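Local coordinates for lumazine-binding protein (Silicibacter pomeroyi DSS-3, PDB 3FKA) that is of unknown function but adopts an NTF2-like fold and may bind a small molecule in the pocket of that fold, at residues A13-E16 with T17-A21; G42-G46 with E47-N51. One frame throughout, in Å; residues are numbered along the deposited sequence.

Contact 1. Residues A13-E16 with T17-A21; sequences ALVE and TYVMA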
ATOM      1  N   ALA B  13      -7.394   8.508 -13.827  1.00 23.89           N
ATOM      2  CA  ALA B  13      -7.666   9.703 -14.664  1.00 24.29           C
ATOM      3  C   ALA B  13      -7.316  10.971 -13.896  1.00 25.04           C
ATOM      4  O   ALA B  13      -6.749  11.902 -14.472  1.00 25.93           O
ATOM      5  CB  ALA B  13      -9.109   9.763 -15.097  1.00 23.93           C
ATOM      6  N   LEU B  14      -7.689  11.018 -12.617  1.00 25.38           N
ATOM      7  CA  LEU B  14      -7.390  12.152 -11.744  1.00 25.38           C
ATOM      8  C   LEU B  14      -5.888  12.392 -11.679  1.00 24.73           C
ATOM      9  O   LEU B  14      -5.452  13.538 -11.777  1.00 24.85           O
ATOM     10  CB  LEU B  14      -7.969  11.938 -10.342  1.00 25.64           C
ATOM     11  CG  LEU B  14      -7.676  13.001  -9.277  1.00 26.65           C
ATOM     12  CD1 LEU B  14      -8.271  14.316  -9.689  1.00 27.57           C
ATOM     13  CD2 LEU B  14      -8.222  12.550  -7.902  1.00 26.88           C
ATOM     14  N   VAL B  15      -5.094  11.331 -11.528  1.00 24.80           N
ATOM     15  CA  VAL B  15      -3.630  11.470 -11.467  1.00 25.05           C
ATOM     16  C   VAL B  15      -3.094  12.062 -12.778  1.00 25.26           C
ATOM     17  O   VAL B  15      -2.268  12.957 -12.760  1.00 25.37           O
ATOM     18  CB  VAL B  15      -2.930  10.142 -11.178  1.00 25.14           C
ATOM     19  CG1 VAL B  15      -1.415  10.329 -11.251  1.00 24.81           C
ATOM     20  CG2 VAL B  15      -3.329   9.636  -9.802  1.00 24.73           C
ATOM     21  N   GLU B  16      -3.576  11.556 -13.912  1.00 26.90           N
ATOM     22  CA  GLU B  16      -3.160  12.079 -15.203  1.00 28.15           C
ATOM     23  C   GLU B  16      -3.514  13.576 -15.331  1.00 27.14           C
ATOM     24  O   GLU B  16      -2.697  14.376 -15.779  1.00 26.46           O
ATOM     25  CB  GLU B  16      -3.781  11.287 -16.346  1.00 29.35           C
ATOM     26  CG  GLU B  16      -3.321  11.807 -17.721  1.00 31.19           C
ATOM     27  CD  GLU B  16      -3.732  10.916 -18.886  1.00 32.12           C
ATOM     28  OE1 GLU B  16      -4.521   9.965 -18.714  1.00 35.05           O
ATOM     29  OE2 GLU B  16      -3.247  11.173 -20.009  1.00 35.20           O
ATOM     30  N   THR B  17      -4.716  13.945 -14.908  1.00 26.07           N
ATOM     31  CA  THR B  17      -5.156  15.335 -14.947  1.00 25.84           C
ATOM     32  C   THR B  17      -4.253  16.200 -14.069  1.00 25.67           C
ATOM     33  O   THR B  17      -3.844  17.302 -14.461  1.00 25.43           O
ATOM     34  CB  THR B  17      -6.626  15.462 -14.517  1.00 25.76           C
ATOM     35  OG1 THR B  17      -7.436  14.710 -15.432  1.00 26.40           O
ATOM     36  CG2 THR B  17      -7.043  16.908 -14.539  1.00 26.45           C
ATOM     37  N   TYR B  18      -3.977  15.689 -12.868  1.00 25.37           N
ATOM     38  CA  TYR B  18      -3.097  16.359 -11.925  1.00 26.57           C
ATOM     39  C   TYR B  18      -1.704  16.622 -12.479  1.00 25.41           C
ATOM     40  O   TYR B  18      -1.258  17.768 -12.495  1.00 25.19           O
ATOM     41  CB  TYR B  18      -3.031  15.554 -10.593  1.00 29.10           C
ATOM     42  CG  TYR B  18      -1.776  15.770  -9.805  1.00 29.59           C
ATOM     43  CD1 TYR B  18      -1.454  17.012  -9.321  1.00 30.58           C
ATOM     44  CD2 TYR B  18      -0.913  14.709  -9.535  1.00 30.65           C
ATOM     45  CE1 TYR B  18      -0.307  17.202  -8.628  1.00 31.04           C
ATOM     46  CE2 TYR B  18       0.245  14.889  -8.844  1.00 30.33           C
ATOM     47  CZ  TYR B  18       0.562  16.132  -8.390  1.00 30.69           C
ATOM     48  OH  TYR B  18       1.750  16.283  -7.692  1.00 31.16           O
ATOM     49  N   VAL B  19      -1.052  15.589 -12.996  1.00 24.22           N
ATOM     50  CA  VAL B  19       0.323  15.729 -13.510  0.50 24.37           C
ATOM     51  C   VAL B  19       0.380  16.696 -14.703  1.00 24.44           C
ATOM     52  O   VAL B  19       1.251  17.577 -14.762  1.00 24.08           O
ATOM     53  CB  VAL B  19       0.941  14.353 -13.864  0.50 24.09           C
ATOM     54  CG1 VAL B  19       2.349  14.508 -14.377  0.50 23.54           C
ATOM     55  CG2 VAL B  19       0.940  13.437 -12.639  0.50 24.14           C
HETATM   56  N   MSE B  20      -0.575  16.572 -15.614  1.00 24.17           N
HETATM   57  CA  MSE B  20      -0.609  17.463 -16.784  0.67 24.91           C
HETATM   58  C   MSE B  20      -0.950  18.894 -16.410  1.00 24.22           C
HETATM   59  O   MSE B  20      -0.334  19.815 -16.927  1.00 23.24           O
HETATM   60  CB  MSE B  20      -1.590  16.971 -17.850  0.67 26.23           C
HETATM   61  CG  MSE B  20      -1.266  15.630 -18.469  0.67 27.26           C
HETATM   62 SE   MSE B  20       0.572  15.477 -19.053  0.50 30.35          SE
HETATM   63  CE  MSE B  20       0.646  17.129 -20.079  0.67 28.52           C
ATOM     64  N   ALA B  21      -1.919  19.089 -15.520  1.00 23.78           N
ATOM     65  CA  ALA B  21      -2.307  20.435 -15.097  1.00 23.48           C
ATOM     66  C   ALA B  21      -1.139  21.121 -14.387  1.00 24.00           C
ATOM     67  O   ALA B  21      -0.886  22.310 -14.584  1.00 23.93           O
ATOM     68  CB  ALA B  21      -3.585  20.419 -14.228  1.00 23.14           C
TER
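Val15 and Val19, one helical turn apart, share the same first torsion: CG1 is anti to the backbone N (chi1 175° in Val15, 180° in Val19) and CG2 lies beside the backbone N, anti to the carbonyl carbon. In one of two modelled conformers of Val19 this turns CG2 back along the helix, 4.1 Å from Val15 CG1, and the two side chains run side by side in the same direction. Thr17 has OG1 beside its own N (chi1 -61°), which brings the hydroxyl to 3.0 Å from Ala13 O. Ala13 O also accepts the backbone bond from Thr17 N at 2.9 Å, so the peptide N and the hydroxyl of one residue converge on it, although the hydroxyl proton has another acceptor within reach. The Tyr18 side chain starts with CB 3.4 Å from Leu14 O, and its ring then leads away from the preceding turn towards the sheet, where OH is hydrogen-bonded to Asp99. On another side of the helix, Glu16 O takes the backbone bond from N of Met20, a selenomethionine. The valines pack on Trp72 of strand 72-80, and Leu14 and Tyr18 meet Ile33 of helix 27-33; Glu16 touches Ser5 of a second subunit. The chemistry is thus that of an amphipathic helix: regular i to i+4 backbone bonding satisfies the carbonyls of residues 13-16, the two valines offer hydrocarbon to the sheet, and the buried tyrosine hydrogen-bonds Asp99 while its side chain lies close to an unidentified bound molecule, consistent with a place in a pocket wall.

Contact 2. Residues G42-G46 with E47-N51; sequences GHYEG and ELLWN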
ATOM      1  N   GLY B  42       5.887  19.585   2.099  1.00 23.05           N
ATOM      2  CA  GLY B  42       7.108  18.792   2.011  1.00 23.99           C
ATOM      3  C   GLY B  42       8.278  19.658   2.352  1.00 24.31           C
ATOM      4  O   GLY B  42       8.086  20.834   2.714  1.00 25.03           O
ATOM      5  N   HIS B  43       9.467  19.057   2.312  1.00 25.00           N
ATOM      6  CA  HIS B  43      10.712  19.782   2.528  1.00 25.78           C
ATOM      7  C   HIS B  43      11.225  20.209   1.158  1.00 27.93           C
ATOM      8  O   HIS B  43      11.272  19.404   0.222  1.00 27.27           O
ATOM      9  CB  HIS B  43      11.767  18.993   3.285  1.00 25.49           C
ATOM     10  CG  HIS B  43      11.439  18.820   4.727  1.00 24.79           C
ATOM     11  ND1 HIS B  43      11.135  17.602   5.285  1.00 25.03           N
ATOM     12  CD2 HIS B  43      11.301  19.736   5.713  1.00 25.27           C
ATOM     13  CE1 HIS B  43      10.849  17.776   6.565  1.00 25.20           C
ATOM     14  NE2 HIS B  43      10.955  19.061   6.850  1.00 24.74           N
ATOM     15  N   TYR B  44      11.602  21.475   1.067  1.00 30.40           N
ATOM     16  CA  TYR B  44      12.090  22.043  -0.165  1.00 33.31           C
ATOM     17  C   TYR B  44      13.217  22.977   0.222  1.00 33.96           C
ATOM     18  O   TYR B  44      13.008  23.890   1.026  1.00 33.79           O
ATOM     19  CB  TYR B  44      10.948  22.770  -0.859  1.00 35.47           C
ATOM     20  CG  TYR B  44      11.276  23.220  -2.257  1.00 36.47           C
ATOM     21  CD1 TYR B  44      11.195  22.331  -3.326  1.00 36.78           C
ATOM     22  CD2 TYR B  44      11.629  24.537  -2.518  1.00 36.90           C
ATOM     23  CE1 TYR B  44      11.492  22.733  -4.619  1.00 37.01           C
ATOM     24  CE2 TYR B  44      11.917  24.953  -3.808  1.00 37.07           C
ATOM     25  CZ  TYR B  44      11.853  24.042  -4.858  1.00 36.88           C
ATOM     26  OH  TYR B  44      12.157  24.457  -6.152  1.00 37.38           O
ATOM     27  N   GLU B  45      14.409  22.708  -0.315  1.00 35.04           N
ATOM     28  CA  GLU B  45      15.611  23.492  -0.037  1.00 36.13           C
ATOM     29  C   GLU B  45      15.884  23.478   1.473  1.00 35.42           C
ATOM     30  O   GLU B  45      16.170  24.512   2.070  1.00 35.89           O
ATOM     31  CB  GLU B  45      15.475  24.928  -0.590  1.00 36.80           C
ATOM     32  CG  GLU B  45      15.214  25.016  -2.126  1.00 38.00           C
ATOM     33  CD  GLU B  45      14.916  26.447  -2.621  1.00 38.50           C
ATOM     34  OE1 GLU B  45      14.353  27.259  -1.847  1.00 39.48           O
ATOM     35  OE2 GLU B  45      15.211  26.751  -3.806  1.00 39.99           O
ATOM     36  N   GLY B  46      15.744  22.301   2.087  1.00 34.33           N
ATOM     37  CA  GLY B  46      15.978  22.128   3.520  1.00 33.75           C
ATOM     38  C   GLY B  46      14.929  22.646   4.508  1.00 33.08           C
ATOM     39  O   GLY B  46      15.107  22.465   5.707  1.00 33.59           O
ATOM     40  N   GLU B  47      13.854  23.277   4.038  1.00 31.84           N
ATOM     41  CA  GLU B  47      12.831  23.805   4.942  1.00 31.85           C
ATOM     42  C   GLU B  47      11.442  23.288   4.676  1.00 29.30           C
ATOM     43  O   GLU B  47      11.131  22.862   3.575  1.00 28.16           O
ATOM     44  CB  GLU B  47      12.731  25.312   4.819  1.00 32.95           C
ATOM     45  CG  GLU B  47      13.954  26.079   5.237  1.00 34.17           C
ATOM     46  CD  GLU B  47      13.673  27.559   5.307  1.00 34.56           C
ATOM     47  OE1 GLU B  47      12.610  28.000   4.782  1.00 36.64           O
ATOM     48  OE2 GLU B  47      14.501  28.277   5.906  1.00 36.80           O
ATOM     49  N   LEU B  48      10.611  23.361   5.713  1.00 27.45           N
ATOM     50  CA  LEU B  48       9.227  22.959   5.634  1.00 26.65           C
ATOM     51  C   LEU B  48       8.497  23.987   4.800  1.00 26.00           C
ATOM     52  O   LEU B  48       8.576  25.192   5.098  1.00 25.64           O
ATOM     53  CB  LEU B  48       8.594  22.931   7.027  1.00 26.65           C
ATOM     54  CG  LEU B  48       7.105  22.637   7.191  1.00 26.77           C
ATOM     55  CD1 LEU B  48       6.766  21.260   6.633  1.00 26.65           C
ATOM     56  CD2 LEU B  48       6.705  22.766   8.673  1.00 26.94           C
ATOM     57  N   LEU B  49       7.836  23.526   3.744  1.00 25.75           N
ATOM     58  CA  LEU B  49       7.060  24.399   2.887  1.00 25.84           C
ATOM     59  C   LEU B  49       5.642  23.884   2.938  1.00 25.07           C
ATOM     60  O   LEU B  49       5.397  22.743   2.512  1.00 24.07           O
ATOM     61  CB  LEU B  49       7.616  24.397   1.464  1.00 26.81           C
ATOM     62  CG  LEU B  49       6.946  25.362   0.480  1.00 27.31           C
ATOM     63  CD1 LEU B  49       7.003  26.806   0.980  1.00 27.86           C
ATOM     64  CD2 LEU B  49       7.569  25.271  -0.929  1.00 27.90           C
ATOM     65  N   TRP B  50       4.729  24.672   3.510  1.00 23.64           N
ATOM     66  CA  TRP B  50       3.320  24.313   3.592  1.00 23.46           C
ATOM     67  C   TRP B  50       2.591  25.260   2.656  1.00 23.56           C
ATOM     68  O   TRP B  50       2.379  26.439   2.994  1.00 23.59           O
ATOM     69  CB  TRP B  50       2.794  24.456   5.020  1.00 23.75           C
ATOM     70  CG  TRP B  50       1.419  23.872   5.159  1.00 23.78           C
ATOM     71  CD1 TRP B  50       0.254  24.351   4.626  1.00 24.02           C
ATOM     72  CD2 TRP B  50       1.068  22.730   5.932  1.00 23.99           C
ATOM     73  NE1 TRP B  50      -0.793  23.548   4.981  1.00 24.43           N
ATOM     74  CE2 TRP B  50      -0.319  22.542   5.788  1.00 24.14           C
ATOM     75  CE3 TRP B  50       1.800  21.839   6.726  1.00 23.65           C
ATOM     76  CZ2 TRP B  50      -0.992  21.483   6.395  1.00 24.06           C
ATOM     77  CZ3 TRP B  50       1.123  20.793   7.335  1.00 23.89           C
ATOM     78  CH2 TRP B  50      -0.253  20.636   7.175  1.00 23.98           C
ATOM     79  N   ASN B  51       2.179  24.746   1.502  1.00 24.12           N
ATOM     80  CA  ASN B  51       1.491  25.562   0.497  1.00 24.54           C
ATOM     81  C   ASN B  51      -0.008  25.403   0.414  1.00 24.76           C
ATOM     82  O   ASN B  51      -0.492  24.285   0.347  1.00 24.73           O
ATOM     83  CB  ASN B  51       2.003  25.191  -0.905  1.00 25.30           C
ATOM     84  CG  ASN B  51       3.463  25.488  -1.108  1.00 26.56           C
ATOM     85  OD1 ASN B  51       3.981  26.493  -0.639  1.00 27.49           O
ATOM     86  ND2 ASN B  51       4.134  24.613  -1.856  1.00 27.43           N
TER
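Strands 42-44 and 47-51 run antiparallel with a strong twist, their short axes at 122° and 4.6 Å apart at closest approach, and a type I' turn from Tyr44 to Glu47 joins them. Gly42 and Leu49 form a hydrogen-bonded pair, Leu49 N giving the shorter bond to Gly42 O at 2.9 Å. Tyr44 and Glu47 close the second such pair. Here Tyr44 N bonds to Glu47 O, whereas the return bond from Glu47 N reaches Tyr44 O from above its carbonyl plane, 64° out of it and 3.2 Å away. Between these pairs, His43 and Leu48 form a non-hydrogen-bonded pair. His43 CA also approaches Glu47 O at 3.3 Å in a CA-H...O contact. With CG beside the backbone N (chi1 -72°), the imidazole swings across to the partner strand and sets CD2 3.7 Å from Leu48 N, with Glu47 C in the ring plane at its edge. Both ring nitrogens are engaged by a neighbouring subunit, ND1 by its Asp82 and NE2 by its His106. On the other sheet face, Tyr44 CB meets Leu49 CD2 at 4.2 Å, and both residues pack on Tyr117 of strand 109-119; Leu49 also lies beside an unidentified bound molecule. Glu45 and Gly46 occupy the turn with positive phi, as its type requires. This is the classic two-residue beta hairpin, at the margin of the curved NTF2-like sheet, with one face towards its own chain and His43 on the other joining subunits.

From the N terminus the chain first runs through helix 4-24, where contact 1 joins successive turns and closes no loop beyond the helical one. It then passes through helix 27-33 and into strand 38-44, and contact 2 closes the tight hairpin to strand 47-52, an outermost strand of the sheet. The two are in series, neither nested nor crossed, with centres about 23 Å apart on opposite sides of the chain's centre. Contact 1 ties the long helix to strands 72-80 and 83-92, whereas contact 2 builds the other margin of the sheet, beside strand 109-119. The two contacts face different neighbouring subunits.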